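Long-range contacts in cobalamin biosynthesis precorrin-6Y methylase (CbiE) (Archaeoglobus fulgidus, PDB 2BB3), which probably transfers a methyl group from S-adenosyl-L-methionine to a precorrin intermediate in adenosylcobalamin biosynthesis: residues Y160-I165 / F212-V217; R180-E185 / I194-A199. One frame throughout, in Å; residues are numbered along the deposited sequence.

Contact 1: Y160-I165 / F212-V217; sequences YRHLLI and FVEREV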
loop_
_atom_site.group_PDB
_atom_site.type_symbol
_atom_site.label_atom_id
_atom_site.label_comp_id
_atom_site.label_asym_id
_atom_site.label_seq_id
_atom_site.Cartn_x
_atom_site.Cartn_y
_atom_site.Cartn_z
ATOM N N TYR A 160 -14.350 -8.757 11.974
ATOM C CA TYR A 160 -14.623 -8.404 10.582
ATOM C C TYR A 160 -13.414 -8.377 9.651
ATOM O O TYR A 160 -13.570 -8.146 8.452
ATOM C CB TYR A 160 -15.314 -7.035 10.523
ATOM C CG TYR A 160 -16.061 -6.679 11.783
ATOM C CD1 TYR A 160 -15.399 -6.096 12.864
ATOM C CD2 TYR A 160 -17.427 -6.943 11.907
ATOM C CE1 TYR A 160 -16.080 -5.785 14.040
ATOM C CE2 TYR A 160 -18.117 -6.634 13.074
ATOM C CZ TYR A 160 -17.441 -6.059 14.134
ATOM O OH TYR A 160 -18.116 -5.770 15.298
ATOM N N ARG A 161 -12.224 -8.635 10.184
ATOM C CA ARG A 161 -11.017 -8.569 9.373
ATOM C C ARG A 161 -9.906 -9.465 9.856
ATOM O O ARG A 161 -9.836 -9.805 11.038
ATOM C CB ARG A 161 -10.440 -7.137 9.397
ATOM C CG ARG A 161 -11.305 -6.071 8.777
ATOM C CD ARG A 161 -11.380 -6.316 7.307
ATOM N NE ARG A 161 -12.302 -5.414 6.636
ATOM C CZ ARG A 161 -11.933 -4.322 5.988
ATOM N NH1 ARG A 161 -10.643 -3.985 5.929
ATOM N NH2 ARG A 161 -12.859 -3.595 5.373
ATOM N N HIS A 162 -9.031 -9.845 8.937
ATOM C CA HIS A 162 -7.848 -10.587 9.323
ATOM C C HIS A 162 -6.998 -9.452 9.884
ATOM O O HIS A 162 -7.252 -8.288 9.596
ATOM C CB HIS A 162 -7.071 -11.121 8.111
ATOM C CG HIS A 162 -7.874 -11.972 7.188
ATOM N ND1 HIS A 162 -8.564 -13.082 7.609
ATOM C CD2 HIS A 162 -8.014 -11.929 5.835
ATOM C CE1 HIS A 162 -9.091 -13.697 6.563
ATOM N NE2 HIS A 162 -8.766 -13.012 5.478
ATOM N N LEU A 163 -5.993 -9.782 10.672
ATOM C CA LEU A 163 -5.102 -8.756 11.175
ATOM C C LEU A 163 -3.753 -8.936 10.493
ATOM O O LEU A 163 -3.302 -10.055 10.262
ATOM C CB LEU A 163 -4.916 -8.868 12.692
ATOM C CG LEU A 163 -6.115 -8.508 13.576
ATOM C CD1 LEU A 163 -5.671 -8.530 15.041
ATOM C CD2 LEU A 163 -6.652 -7.124 13.210
ATOM N N LEU A 164 -3.136 -7.815 10.144
ATOM C CA LEU A 164 -1.806 -7.820 9.556
ATOM C C LEU A 164 -1.080 -6.901 10.545
ATOM O O LEU A 164 -1.235 -5.681 10.512
ATOM C CB LEU A 164 -1.821 -7.229 8.142
ATOM C CG LEU A 164 -0.693 -7.757 7.244
ATOM C CD1 LEU A 164 -0.851 -9.262 7.060
ATOM C CD2 LEU A 164 -0.708 -7.065 5.893
ATOM N N ILE A 165 -0.304 -7.498 11.441
ATOM C CA ILE A 165 0.389 -6.742 12.474
ATOM C C ILE A 165 1.848 -6.473 12.146
ATOM O O ILE A 165 2.593 -7.388 11.842
ATOM C CB ILE A 165 0.338 -7.513 13.822
ATOM C CG1 ILE A 165 -1.109 -7.864 14.169
ATOM C CG2 ILE A 165 0.969 -6.682 14.933
ATOM C CD1 ILE A 165 -1.227 -8.956 15.252
ATOM N N PHE A 212 0.399 -12.375 10.401
ATOM C CA PHE A 212 -0.912 -12.503 9.774
ATOM C C PHE A 212 -1.833 -13.368 10.633
ATOM O O PHE A 212 -1.509 -14.513 10.928
ATOM C CB PHE A 212 -0.789 -13.124 8.372
ATOM C CG PHE A 212 -2.106 -13.309 7.677
ATOM C CD1 PHE A 212 -2.895 -12.206 7.350
ATOM C CD2 PHE A 212 -2.568 -14.584 7.359
ATOM C CE1 PHE A 212 -4.124 -12.370 6.721
ATOM C CE2 PHE A 212 -3.807 -14.761 6.724
ATOM C CZ PHE A 212 -4.583 -13.653 6.405
ATOM N N VAL A 213 -2.975 -12.808 11.032
ATOM C CA VAL A 213 -3.963 -13.521 11.842
ATOM C C VAL A 213 -5.299 -13.547 11.078
ATOM O O VAL A 213 -5.975 -12.516 10.968
ATOM C CB VAL A 213 -4.192 -12.811 13.204
ATOM C CG1 VAL A 213 -4.921 -13.744 14.154
ATOM C CG2 VAL A 213 -2.859 -12.341 13.803
ATOM N N GLU A 214 -5.683 -14.713 10.557
ATOM C CA GLU A 214 -6.946 -14.836 9.819
ATOM C C GLU A 214 -8.125 -14.529 10.715
ATOM O O GLU A 214 -8.118 -14.875 11.893
ATOM C CB GLU A 214 -7.142 -16.247 9.227
ATOM C CG GLU A 214 -6.042 -16.727 8.295
ATOM C CD GLU A 214 -6.533 -17.779 7.292
ATOM O OE1 GLU A 214 -5.691 -18.516 6.719
ATOM O OE2 GLU A 214 -7.767 -17.856 7.073
ATOM N N ARG A 215 -9.144 -13.892 10.158
ATOM C CA ARG A 215 -10.309 -13.550 10.952
ATOM C C ARG A 215 -11.005 -14.801 11.468
ATOM O O ARG A 215 -11.135 -15.792 10.764
ATOM C CB ARG A 215 -11.295 -12.675 10.147
ATOM C CG ARG A 215 -11.842 -13.276 8.866
ATOM C CD ARG A 215 -12.952 -12.396 8.247
ATOM N NE ARG A 215 -14.094 -12.211 9.142
ATOM C CZ ARG A 215 -15.190 -11.511 8.848
ATOM N NH1 ARG A 215 -16.171 -11.408 9.740
ATOM N NH2 ARG A 215 -15.314 -10.914 7.671
ATOM N N GLU A 216 -11.401 -14.751 12.733
ATOM C CA GLU A 216 -12.106 -15.860 13.355
ATOM C C GLU A 216 -13.537 -15.728 12.835
ATOM O O GLU A 216 -14.373 -15.020 13.401
ATOM C CB GLU A 216 -11.983 -15.748 14.872
ATOM C CG GLU A 216 -10.511 -15.792 15.314
ATOM C CD GLU A 216 -10.301 -15.907 16.811
ATOM O OE1 GLU A 216 -10.613 -14.937 17.541
ATOM O OE2 GLU A 216 -9.817 -16.976 17.254
ATOM N N VAL A 217 -13.778 -16.421 11.722
ATOM C CA VAL A 217 -15.032 -16.388 10.977
ATOM C C VAL A 217 -16.046 -17.490 11.298
ATOM O O VAL A 217 -16.410 -18.272 10.387
ATOM C CB VAL A 217 -14.692 -16.383 9.455
ATOM C CG1 VAL A 217 -13.974 -17.673 9.081
ATOM C CG2 VAL A 217 -15.939 -16.152 8.621
#
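Leu164 and Phe212 meet on one face of a mixed beta-sheet, where Leu164 CD1 comes in at the edge of the phenyl ring, 3.6 Å from Phe212 CD1. They form a non-hydrogen-bonded pair of the antiparallel strands 162-167 and 209-213 in the C-terminal half of a tetrapyrrole methylase. Helix 125-133 packs over this face, touching Leu164 through Val126 and Leu130 and Phe212 through Leu133, a setting that suits large apolar groups. Leu163 and Val213, the adjoining hydrogen-bonded pair, face the other way, CB to CB at 4.0 Å, and Leu158 of helix 157-160 packs on both. Val213 CG2 also reaches CD1 of Ile165, branched residues that suit an extended backbone. Two nearly straight backbone bonds join the pair, Leu163 N to Val213 O and Val213 N to Leu163 O.

Where strand 209-213 ends, Phe212 turns its edge to the face of His162 in a T-shaped pair, ring centroids 5.2 Å apart and planes at 65°. With CG anti to the carbonyl carbon (chi1 -56°), the imidazole edge is brought to the backbone of Glu214 and Arg215, and its ND1 accepts the backbone N-H of Arg215 in the ring plane at 2.7 Å. A side chain thus takes over where strand pairing stops, consistent with an ND1 that carries no proton. With an alanine in its place, the Arg215 N-H would probably lose its acceptor and a gap would open beside the Phe212 edge.

At the polar margin Arg215 CB sits 3.3 Å from Arg161 O, while the guanidinium of Arg161 gives NH1 to Val140 O and NH2 to Val142 O of the second subunit. The flat guanidinium of Arg215 lies against the Tyr160 backbone, its NH1 3.5 Å from Tyr160 CA.

Contact 2: R180-E185 / I194-A199; sequences RVVLLE and IREGNA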
loop_
_atom_site.group_PDB
_atom_site.type_symbol
_atom_site.label_atom_id
_atom_site.label_comp_id
_atom_site.label_asym_id
_atom_site.label_seq_id
_atom_site.Cartn_x
_atom_site.Cartn_y
_atom_site.Cartn_z
ATOM N N ARG A 180 -3.943 -19.379 15.222
ATOM C CA ARG A 180 -2.967 -19.710 14.212
ATOM C C ARG A 180 -2.428 -18.388 13.670
ATOM O O ARG A 180 -3.187 -17.470 13.394
ATOM C CB ARG A 180 -3.616 -20.513 13.079
ATOM C CG ARG A 180 -2.677 -20.745 11.893
ATOM C CD ARG A 180 -3.253 -21.686 10.835
ATOM N NE ARG A 180 -3.217 -23.086 11.263
ATOM C CZ ARG A 180 -3.478 -24.122 10.471
ATOM N NH1 ARG A 180 -3.798 -23.926 9.196
ATOM N NH2 ARG A 180 -3.409 -25.356 10.957
ATOM N N VAL A 181 -1.117 -18.281 13.546
ATOM C CA VAL A 181 -0.541 -17.069 13.011
ATOM C C VAL A 181 0.475 -17.432 11.945
ATOM O O VAL A 181 1.009 -18.544 11.943
ATOM C CB VAL A 181 0.153 -16.216 14.118
ATOM C CG1 VAL A 181 -0.861 -15.826 15.190
ATOM C CG2 VAL A 181 1.314 -16.972 14.730
ATOM N N VAL A 182 0.693 -16.508 11.012
ATOM C CA VAL A 182 1.676 -16.695 9.963
ATOM C C VAL A 182 2.653 -15.538 10.183
ATOM O O VAL A 182 2.247 -14.382 10.276
ATOM C CB VAL A 182 1.055 -16.602 8.541
ATOM C CG1 VAL A 182 2.142 -16.721 7.484
ATOM C CG2 VAL A 182 0.015 -17.703 8.342
ATOM N N LEU A 183 3.939 -15.868 10.283
ATOM C CA LEU A 183 4.992 -14.892 10.510
ATOM C C LEU A 183 5.752 -14.677 9.211
ATOM O O LEU A 183 6.304 -15.628 8.656
ATOM C CB LEU A 183 5.970 -15.404 11.580
ATOM C CG LEU A 183 5.390 -15.803 12.943
ATOM C CD1 LEU A 183 6.485 -16.284 13.900
ATOM C CD2 LEU A 183 4.671 -14.629 13.546
ATOM N N LEU A 184 5.768 -13.437 8.719
ATOM C CA LEU A 184 6.520 -13.134 7.507
ATOM C C LEU A 184 7.699 -12.290 7.994
ATOM O O LEU A 184 7.551 -11.135 8.367
ATOM C CB LEU A 184 5.640 -12.417 6.470
ATOM C CG LEU A 184 4.424 -13.294 6.135
ATOM C CD1 LEU A 184 3.218 -12.790 6.910
ATOM C CD2 LEU A 184 4.135 -13.307 4.645
ATOM N N GLU A 185 8.870 -12.920 8.017
ATOM C CA GLU A 185 10.087 -12.314 8.518
ATOM C C GLU A 185 11.081 -11.885 7.471
ATOM O O GLU A 185 11.375 -12.620 6.515
ATOM C CB GLU A 185 10.788 -13.301 9.462
ATOM C CG GLU A 185 9.883 -13.816 10.553
ATOM C CD GLU A 185 10.517 -14.929 11.369
ATOM O OE1 GLU A 185 10.921 -15.954 10.771
ATOM O OE2 GLU A 185 10.613 -14.780 12.606
ATOM N N ILE A 194 9.144 -17.508 6.142
ATOM C CA ILE A 194 7.710 -17.475 6.366
ATOM C C ILE A 194 7.444 -18.689 7.256
ATOM O O ILE A 194 7.786 -19.804 6.897
ATOM C CB ILE A 194 6.897 -17.557 5.043
ATOM C CG1 ILE A 194 7.144 -16.306 4.184
ATOM C CG2 ILE A 194 5.406 -17.671 5.366
ATOM C CD1 ILE A 194 6.234 -16.240 2.940
ATOM N N ARG A 195 6.866 -18.469 8.430
ATOM C CA ARG A 195 6.615 -19.571 9.349
ATOM C C ARG A 195 5.153 -19.623 9.738
ATOM O O ARG A 195 4.448 -18.616 9.658
ATOM C CB ARG A 195 7.479 -19.414 10.612
ATOM C CG ARG A 195 8.981 -19.267 10.327
ATOM C CD ARG A 195 9.654 -18.388 11.399
ATOM N NE ARG A 195 9.565 -19.038 12.691
ATOM C CZ ARG A 195 9.771 -18.454 13.859
ATOM N NH1 ARG A 195 10.096 -17.162 13.950
ATOM N NH2 ARG A 195 9.617 -19.183 14.947
ATOM N N GLU A 196 4.670 -20.795 10.145
ATOM C CA GLU A 196 3.276 -20.925 10.564
ATOM C C GLU A 196 3.211 -21.706 11.871
ATOM O O GLU A 196 4.016 -22.605 12.117
ATOM C CB GLU A 196 2.422 -21.611 9.489
ATOM C CG GLU A 196 0.948 -21.227 9.594
ATOM C CD GLU A 196 0.152 -21.484 8.329
ATOM O OE1 GLU A 196 -0.744 -22.350 8.363
ATOM O OE2 GLU A 196 0.414 -20.815 7.308
ATOM N N GLY A 197 2.214 -21.383 12.686
ATOM C CA GLY A 197 2.091 -21.973 14.003
ATOM C C GLY A 197 1.073 -21.272 14.861
ATOM O O GLY A 197 0.313 -20.429 14.384
ATOM N N ASN A 198 1.057 -21.628 16.138
ATOM C CA ASN A 198 0.120 -21.044 17.085
ATOM C C ASN A 198 0.815 -20.039 17.992
ATOM O O ASN A 198 1.910 -20.287 18.495
ATOM C CB ASN A 198 -0.552 -22.157 17.893
ATOM C CG ASN A 198 -1.617 -22.890 17.092
ATOM O OD1 ASN A 198 -2.719 -23.129 17.582
ATOM N ND2 ASN A 198 -1.295 -23.245 15.858
ATOM N N ALA A 199 0.173 -18.896 18.191
ATOM C CA ALA A 199 0.750 -17.835 19.000
ATOM C C ALA A 199 1.360 -18.323 20.310
ATOM O O ALA A 199 2.369 -17.782 20.767
ATOM C CB ALA A 199 -0.301 -16.768 19.276
#
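Arg195 and Glu185 form a salt bridge in which NH1 donates to OE2 at 2.8 Å. The oxygen lies in the guanidinium plane but is approached from above the carboxylate plane, and the bond is bent to 139° at the hydrogen. Leu183 CD1 lies over one face of the same guanidinium, 3.7 Å from Arg195 NH1, so a long arginine serves both as apolar cover and as charge partner. Bends at chi2 and chi3 fold its chain back across the neighbouring strand. On the other face of the sheet, Val182 CG1 packs on Ile194 CG2 at 4.0 Å, and Leu184 lies side by side with Ile194, their CD2 and CD1 ends touching.

These side chains sit on a beta hairpin, strands 180-185 and 193-198, whose second strand is an edge of the sheet within the chain. Two hydrogen-bonded pairs hold it: Leu183 with Arg195, and Val181 with Gly197. Val181 N reaches Gly197 O at 2.7 Å, whereas the return bond from Gly197 N to Val181 O is longer, 3.2 Å. Gly197, at phi 168° and psi -170°, has a nearly fully extended backbone readily adopted by glycine.

Farther out, Arg193 NE forms a salt bridge with Glu185 OE1, and Glu203 O accepts from Arg195 NH2; together they help to position the ion pair. Leu184 touches the bound S-adenosyl-L-homocysteine, bringing this strand to the S-adenosyl-L-homocysteine pocket.

In the fold
Contacts 1 and 2 belong to one mixed sheet, their centres about 13 Å apart, and meet where strand 209-213 runs beside strand 180-185. Across the sheet the order is 140-144, 162-167, 209-213, 180-185, 193-198. Along the chain, strand 162-167 comes first, the hairpin of contact 2 follows, and strand 209-213 then returns to lie between 162-167 and 180-185. In sequence, contact 2 therefore falls between the two segments of contact 1. A probable hydrogen bond from Phe212 N to Val182 O, 2.7 Å, ties the two together, and Val213 packs against Val181. The shared sheet carries Ala167, Leu184 and Thr209 of the S-adenosyl-L-homocysteine site, so it probably supports one side of that site.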